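Local coordinates for protein acyl-coenzyme A oxidase acox-1.1 (Caenorhabditis elegans, PDB 5K3H) that catalyses the first, FAD-dependent and oxygen-using step of peroxisomal beta-oxidation, desaturating acyl-CoA to (2E)-enoyl-CoA with release of hydrogen peroxide, at residues K6-G11 and D15-R20; G323-N328 and L335-Q340. One frame throughout, in Å; residues are numbered along the deposited sequence.

Interaction 1 (K6-G11 and D15-R20); sequences KTIQEG and DLTAER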
loop_
_atom_site.group_PDB
_atom_site.type_symbol
_atom_site.label_atom_id
_atom_site.label_comp_id
_atom_site.label_asym_id
_atom_site.label_seq_id
_atom_site.Cartn_x
_atom_site.Cartn_y
_atom_site.Cartn_z
ATOM N N LYS B 6 25.116 -0.747 -20.809
ATOM C CA LYS B 6 24.660 -0.844 -22.192
ATOM C C LYS B 6 23.366 -0.094 -22.446
ATOM O O LYS B 6 22.839 -0.175 -23.563
ATOM C CB LYS B 6 24.479 -2.316 -22.598
ATOM C CG LYS B 6 25.761 -3.109 -22.534
ATOM C CD LYS B 6 26.782 -2.475 -23.440
ATOM C CE LYS B 6 28.001 -3.336 -23.576
ATOM N NZ LYS B 6 28.820 -3.318 -22.335
ATOM N N THR B 7 22.810 0.579 -21.432
ATOM C CA THR B 7 21.568 1.321 -21.609
ATOM C C THR B 7 21.790 2.797 -21.966
ATOM O O THR B 7 20.874 3.434 -22.508
ATOM C CB THR B 7 20.728 1.161 -20.340
ATOM O OG1 THR B 7 20.531 -0.237 -20.106
ATOM C CG2 THR B 7 19.383 1.829 -20.466
ATOM N N ILE B 8 23.006 3.327 -21.761
ATOM C CA ILE B 8 23.299 4.714 -22.102
ATOM C C ILE B 8 23.057 4.937 -23.591
ATOM O O ILE B 8 23.446 4.112 -24.427
ATOM C CB ILE B 8 24.759 5.044 -21.739
ATOM C CG1 ILE B 8 25.021 4.864 -20.237
ATOM C CG2 ILE B 8 25.161 6.471 -22.195
ATOM C CD1 ILE B 8 26.506 4.834 -19.901
ATOM N N GLN B 9 22.422 6.056 -23.938
ATOM C CA GLN B 9 22.327 6.490 -25.326
ATOM C C GLN B 9 22.714 7.961 -25.421
ATOM O O GLN B 9 22.589 8.705 -24.443
ATOM C CB GLN B 9 20.912 6.289 -25.895
ATOM C CG GLN B 9 20.521 4.839 -26.122
ATOM C CD GLN B 9 19.145 4.706 -26.738
ATOM O OE1 GLN B 9 18.718 5.553 -27.528
ATOM N NE2 GLN B 9 18.426 3.652 -26.358
ATOM N N GLU B 10 23.222 8.386 -26.585
ATOM C CA GLU B 10 23.466 9.813 -26.783
ATOM C C GLU B 10 22.191 10.616 -26.562
ATOM O O GLU B 10 21.118 10.249 -27.040
ATOM C CB GLU B 10 24.007 10.090 -28.174
ATOM C CG GLU B 10 25.515 10.104 -28.246
ATOM C CD GLU B 10 26.125 11.459 -27.921
ATOM O OE1 GLU B 10 25.474 12.513 -28.136
ATOM O OE2 GLU B 10 27.293 11.472 -27.478
ATOM N N GLY B 11 22.312 11.727 -25.839
ATOM C CA GLY B 11 21.179 12.603 -25.622
ATOM C C GLY B 11 20.390 12.333 -24.368
ATOM O O GLY B 11 19.451 13.080 -24.083
ATOM N N ASP B 15 22.219 13.840 -15.909
ATOM C CA ASP B 15 22.175 13.416 -14.510
ATOM C C ASP B 15 21.977 11.910 -14.382
ATOM O O ASP B 15 22.526 11.280 -13.474
ATOM C CB ASP B 15 21.085 14.193 -13.780
ATOM C CG ASP B 15 21.558 15.582 -13.361
ATOM O OD1 ASP B 15 22.799 15.766 -13.240
ATOM O OD2 ASP B 15 20.702 16.486 -13.188
ATOM N N LEU B 16 21.198 11.313 -15.282
ATOM C CA LEU B 16 21.023 9.868 -15.275
ATOM C C LEU B 16 22.231 9.173 -15.894
ATOM O O LEU B 16 22.735 8.184 -15.343
ATOM C CB LEU B 16 19.746 9.503 -16.025
ATOM C CG LEU B 16 19.315 8.049 -16.063
ATOM C CD1 LEU B 16 19.270 7.473 -14.671
ATOM C CD2 LEU B 16 17.951 7.968 -16.701
ATOM N N THR B 17 22.729 9.689 -17.021
ATOM C CA THR B 17 23.957 9.150 -17.604
ATOM C C THR B 17 25.127 9.152 -16.610
ATOM O O THR B 17 25.884 8.181 -16.548
ATOM C CB THR B 17 24.315 9.923 -18.864
ATOM O OG1 THR B 17 23.241 9.780 -19.797
ATOM C CG2 THR B 17 25.570 9.346 -19.480
ATOM N N ALA B 18 25.285 10.219 -15.819
ATOM C CA ALA B 18 26.358 10.254 -14.826
ATOM C C ALA B 18 26.270 9.074 -13.860
ATOM O O ALA B 18 27.299 8.511 -13.459
ATOM C CB ALA B 18 26.319 11.565 -14.042
ATOM N N GLU B 19 25.055 8.672 -13.485
ATOM C CA GLU B 19 24.901 7.524 -12.598
ATOM C C GLU B 19 25.184 6.204 -13.306
ATOM O O GLU B 19 25.436 5.193 -12.641
ATOM C CB GLU B 19 23.499 7.495 -11.997
ATOM C CG GLU B 19 23.166 8.685 -11.102
ATOM C CD GLU B 19 24.133 8.806 -9.942
ATOM O OE1 GLU B 19 24.587 7.743 -9.416
ATOM O OE2 GLU B 19 24.455 9.968 -9.564
ATOM N N ARG B 20 25.112 6.182 -14.632
ATOM C CA ARG B 20 25.389 4.973 -15.385
ATOM C C ARG B 20 26.871 4.802 -15.675
ATOM O O ARG B 20 27.362 3.660 -15.712
ATOM C CB ARG B 20 24.572 4.979 -16.684
ATOM C CG ARG B 20 23.056 4.832 -16.422
ATOM C CD ARG B 20 22.196 4.946 -17.694
ATOM N NE ARG B 20 20.865 4.347 -17.527
ATOM C CZ ARG B 20 19.760 4.783 -18.130
ATOM N NH1 ARG B 20 19.780 5.829 -18.946
ATOM N NH2 ARG B 20 18.622 4.158 -17.937
#

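Interaction 2 (G323-N328 and L335-Q340); sequences GQIDKN and LEYQTQ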
loop_
_atom_site.group_PDB
_atom_site.type_symbol
_atom_site.label_atom_id
_atom_site.label_comp_id
_atom_site.label_asym_id
_atom_site.label_seq_id
_atom_site.Cartn_x
_atom_site.Cartn_y
_atom_site.Cartn_z
ATOM N N GLY B 323 16.667 20.102 -2.443
ATOM C CA GLY B 323 17.335 20.323 -1.185
ATOM C C GLY B 323 18.840 20.367 -1.362
ATOM O O GLY B 323 19.402 20.036 -2.413
ATOM N N GLN B 324 19.503 20.827 -0.311
ATOM C CA GLN B 324 20.946 20.952 -0.303
ATOM C C GLN B 324 21.536 20.069 0.775
ATOM O O GLN B 324 20.921 19.844 1.826
ATOM C CB GLN B 324 21.383 22.388 -0.090
ATOM C CG GLN B 324 21.341 23.196 -1.346
ATOM C CD GLN B 324 21.553 24.638 -1.056
ATOM O OE1 GLN B 324 20.719 25.254 -0.389
ATOM N NE2 GLN B 324 22.646 25.209 -1.555
ATOM N N ILE B 325 22.717 19.541 0.480
ATOM C CA ILE B 325 23.552 18.993 1.535
ATOM C C ILE B 325 24.475 20.146 1.890
ATOM O O ILE B 325 24.124 20.968 2.740
ATOM C CB ILE B 325 24.279 17.701 1.109
ATOM C CG1 ILE B 325 23.246 16.575 0.918
ATOM C CG2 ILE B 325 25.307 17.286 2.143
ATOM C CD1 ILE B 325 23.784 15.301 0.280
ATOM N N ASP B 326 25.586 20.305 1.168
ATOM C CA ASP B 326 26.413 21.499 1.333
ATOM C C ASP B 326 25.671 22.745 0.859
ATOM O O ASP B 326 25.185 22.803 -0.271
ATOM C CB ASP B 326 27.746 21.343 0.595
ATOM C CG ASP B 326 28.702 22.510 0.853
ATOM O OD1 ASP B 326 28.242 23.675 0.804
ATOM O OD2 ASP B 326 29.889 22.276 1.172
ATOM N N LYS B 327 25.612 23.756 1.727
ATOM C CA LYS B 327 24.790 24.941 1.509
ATOM C C LYS B 327 25.412 25.902 0.509
ATOM O O LYS B 327 24.743 26.851 0.079
ATOM C CB LYS B 327 24.560 25.689 2.837
ATOM C CG LYS B 327 23.868 24.837 3.893
ATOM C CD LYS B 327 22.359 24.690 3.675
ATOM C CE LYS B 327 21.784 23.704 4.695
ATOM N NZ LYS B 327 20.352 23.405 4.485
ATOM N N ASN B 328 26.672 25.700 0.144
ATOM C CA ASN B 328 27.270 26.493 -0.915
ATOM C C ASN B 328 27.343 25.764 -2.246
ATOM O O ASN B 328 27.932 26.296 -3.189
ATOM C CB ASN B 328 28.658 26.967 -0.512
ATOM C CG ASN B 328 28.620 27.857 0.713
ATOM O OD1 ASN B 328 27.758 28.753 0.829
ATOM N ND2 ASN B 328 29.605 27.685 1.589
ATOM N N LEU B 335 19.017 11.066 -4.890
ATOM C CA LEU B 335 19.821 9.854 -4.726
ATOM C C LEU B 335 21.007 10.080 -3.802
ATOM O O LEU B 335 21.564 9.116 -3.281
ATOM C CB LEU B 335 20.324 9.354 -6.088
ATOM C CG LEU B 335 20.923 7.944 -6.296
ATOM C CD1 LEU B 335 20.006 6.830 -5.854
ATOM C CD2 LEU B 335 21.394 7.708 -7.758
ATOM N N GLU B 336 21.373 11.336 -3.553
ATOM C CA GLU B 336 22.511 11.672 -2.694
ATOM C C GLU B 336 22.229 11.398 -1.219
ATOM O O GLU B 336 23.175 11.165 -0.455
ATOM C CB GLU B 336 22.842 13.163 -2.878
ATOM C CG GLU B 336 24.304 13.516 -2.971
ATOM C CD GLU B 336 25.003 12.791 -4.095
ATOM O OE1 GLU B 336 24.746 13.121 -5.280
ATOM O OE2 GLU B 336 25.786 11.859 -3.776
ATOM N N TYR B 337 20.955 11.390 -0.809
ATOM C CA TYR B 337 20.590 11.325 0.597
ATOM C C TYR B 337 20.654 9.897 1.126
ATOM O O TYR B 337 20.114 8.974 0.504
ATOM C CB TYR B 337 19.176 11.867 0.808
ATOM C CG TYR B 337 19.022 13.339 0.503
ATOM C CD1 TYR B 337 19.759 14.289 1.208
ATOM C CD2 TYR B 337 18.141 13.785 -0.486
ATOM C CE1 TYR B 337 19.647 15.651 0.945
ATOM C CE2 TYR B 337 18.017 15.167 -0.766
ATOM C CZ TYR B 337 18.780 16.082 -0.029
ATOM O OH TYR B 337 18.682 17.421 -0.281
ATOM N N GLN B 338 21.294 9.719 2.298
ATOM C CA GLN B 338 21.338 8.400 2.925
ATOM C C GLN B 338 19.934 7.862 3.128
ATOM O O GLN B 338 19.664 6.663 2.971
ATOM C CB GLN B 338 22.059 8.483 4.262
ATOM C CG GLN B 338 22.271 7.117 4.909
ATOM C CD GLN B 338 22.806 7.227 6.310
ATOM O OE1 GLN B 338 22.121 7.691 7.216
ATOM N NE2 GLN B 338 24.056 6.827 6.490
ATOM N N THR B 339 19.028 8.761 3.458
ATOM C CA THR B 339 17.634 8.440 3.695
ATOM C C THR B 339 16.969 7.866 2.450
ATOM O O THR B 339 16.168 6.931 2.551
ATOM C CB THR B 339 16.981 9.735 4.197
ATOM O OG1 THR B 339 16.782 9.667 5.627
ATOM C CG2 THR B 339 15.752 10.128 3.414
ATOM N N GLN B 340 17.312 8.384 1.265
ATOM C CA GLN B 340 16.763 7.854 0.009
ATOM C C GLN B 340 17.412 6.521 -0.362
ATOM O O GLN B 340 16.729 5.572 -0.779
ATOM C CB GLN B 340 16.990 8.848 -1.126
ATOM C CG GLN B 340 16.234 8.563 -2.417
ATOM C CD GLN B 340 14.817 9.114 -2.412
ATOM O OE1 GLN B 340 14.213 9.340 -1.356
ATOM N NE2 GLN B 340 14.289 9.365 -3.600
#

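Interaction 1 (K6-G11 and D15-R20)
Two first torsions bring Thr7 and Arg20 together: CG2 of Thr7 stands anti to its backbone nitrogen (OG1 chi1 -56°), while Arg20 sets CG beside its own nitrogen (chi1 -68°) and then runs extended from CG to NE. The result is loop-on-helix packing, in which, after a turn, helix 14-21 folds back alongside the irregular N-terminal segment. Thr17 and Arg20, three residues apart and so on neighbouring sites of the same helix side, receive the loop. Ile8 lies between them. Its CG1 meets the aliphatic root of the arginine, 3.6 Å from Arg20 CB, and the two side chains run past each other in opposite directions, so that CG1 also comes to 3.8 Å from Arg20 CD. The other branch crosses Thr17 at about a right angle, methyl against methyl, with Ile8 CG2 4.0 Å from Thr17 CG2. Ile8 thus meets only aliphatic carbons, while the Thr7 methyl rests on the charged guanidinium; no polar bond joins the two segments. The charge of Arg20 is answered by others: NE forms a salt bridge with Asp616 of helix 590-616, and NH1 bonds to the carbonyl of Arg632. These bonds probably fix the rotation of the guanidinium, presenting one face to the loop. Leu16 lies under the opposite face, its CG 3.7 Å from the guanidinium plane and displaced toward the rim. On the loop side the Thr7 methyl also sits off-centre, CG2 being 3.5 Å from Arg20 NH2 and 3.8 Å from Arg20 CZ.

Interaction 2 (G323-N328 and L335-Q340)
Next to Ile325, which packs on Tyr337 and Glu336, Asp326 closes an Asx turn: its OD1 accepts from Asn328 N at 2.6 Å, 159° at the hydrogen, nearly in line with the carboxylate C-O bond. Its OD2 pairs with Lys519 of the second subunit. The hydroxyl of Tyr337 donates a hydrogen bond to the carbonyl oxygen of Gln322 and lies against the start of 323-328, with OH only 3.1 Å from Gly323 C and 3.3 Å from Gly323 CA. Gly323 has a positive phi of 80°, and a CB there would point toward the ring's OH and come too close to it; the bare CA lets the phenol approach. The backbone passes at the edge of the ring, with Gly323 C and Gln324 O near its plane. Ile325 approaches obliquely instead: it runs antiparallel to the tyrosine side chain, and its CG1 touches Tyr337 CE1 at 3.7 Å. From there CD1 reaches on to Glu336, 3.7 Å from Glu336 CG, the two chains crossing at about a right angle. The glutamate bends at its second torsion (chi2 57°), which turns the carboxylate away from the isoleucine and toward its salt-bridge partner, Arg608. Cut back to an alanine, Ile325 would lose CG1 and CD1, which is likely to leave Tyr337 CE1 and Glu336 CG without their apolar neighbour and open a gap between loop and helix start. Asn525 of the second subunit packs on Ile325 and bonds to Glu336 O and Gln338 N, so the contact forms part of the dimer interface. Tyr337 occupies the N-cap position of helix 338-367, and the arrangement is a loop folded over a helix start whose first turn carries Gln340 of the FAD site shared between the subunits.

In the fold
From the N terminus, interaction 1 closes a tight loop: the chain turns after 6-11 and helix 14-21 runs back alongside it. Some three hundred residues later, interaction 2 closes the excursion between helices 300-319 and 338-367 of the C-alpha1 region. The two follow in series, neither nested nor crossed, with centres about 21 Å apart. They meet where Glu19 OE1 packs on Leu335 CD2 at 3.6 Å. Arg608 of helix 590-616 links them further, bonding to Glu19 and to Glu336. Lys333, between the segments of interaction 2, also pairs with Glu19. Helix 14-21 is thereby tied to the C-alpha1 region and to helix 590-616, while both segments of interaction 2 meet the second subunit.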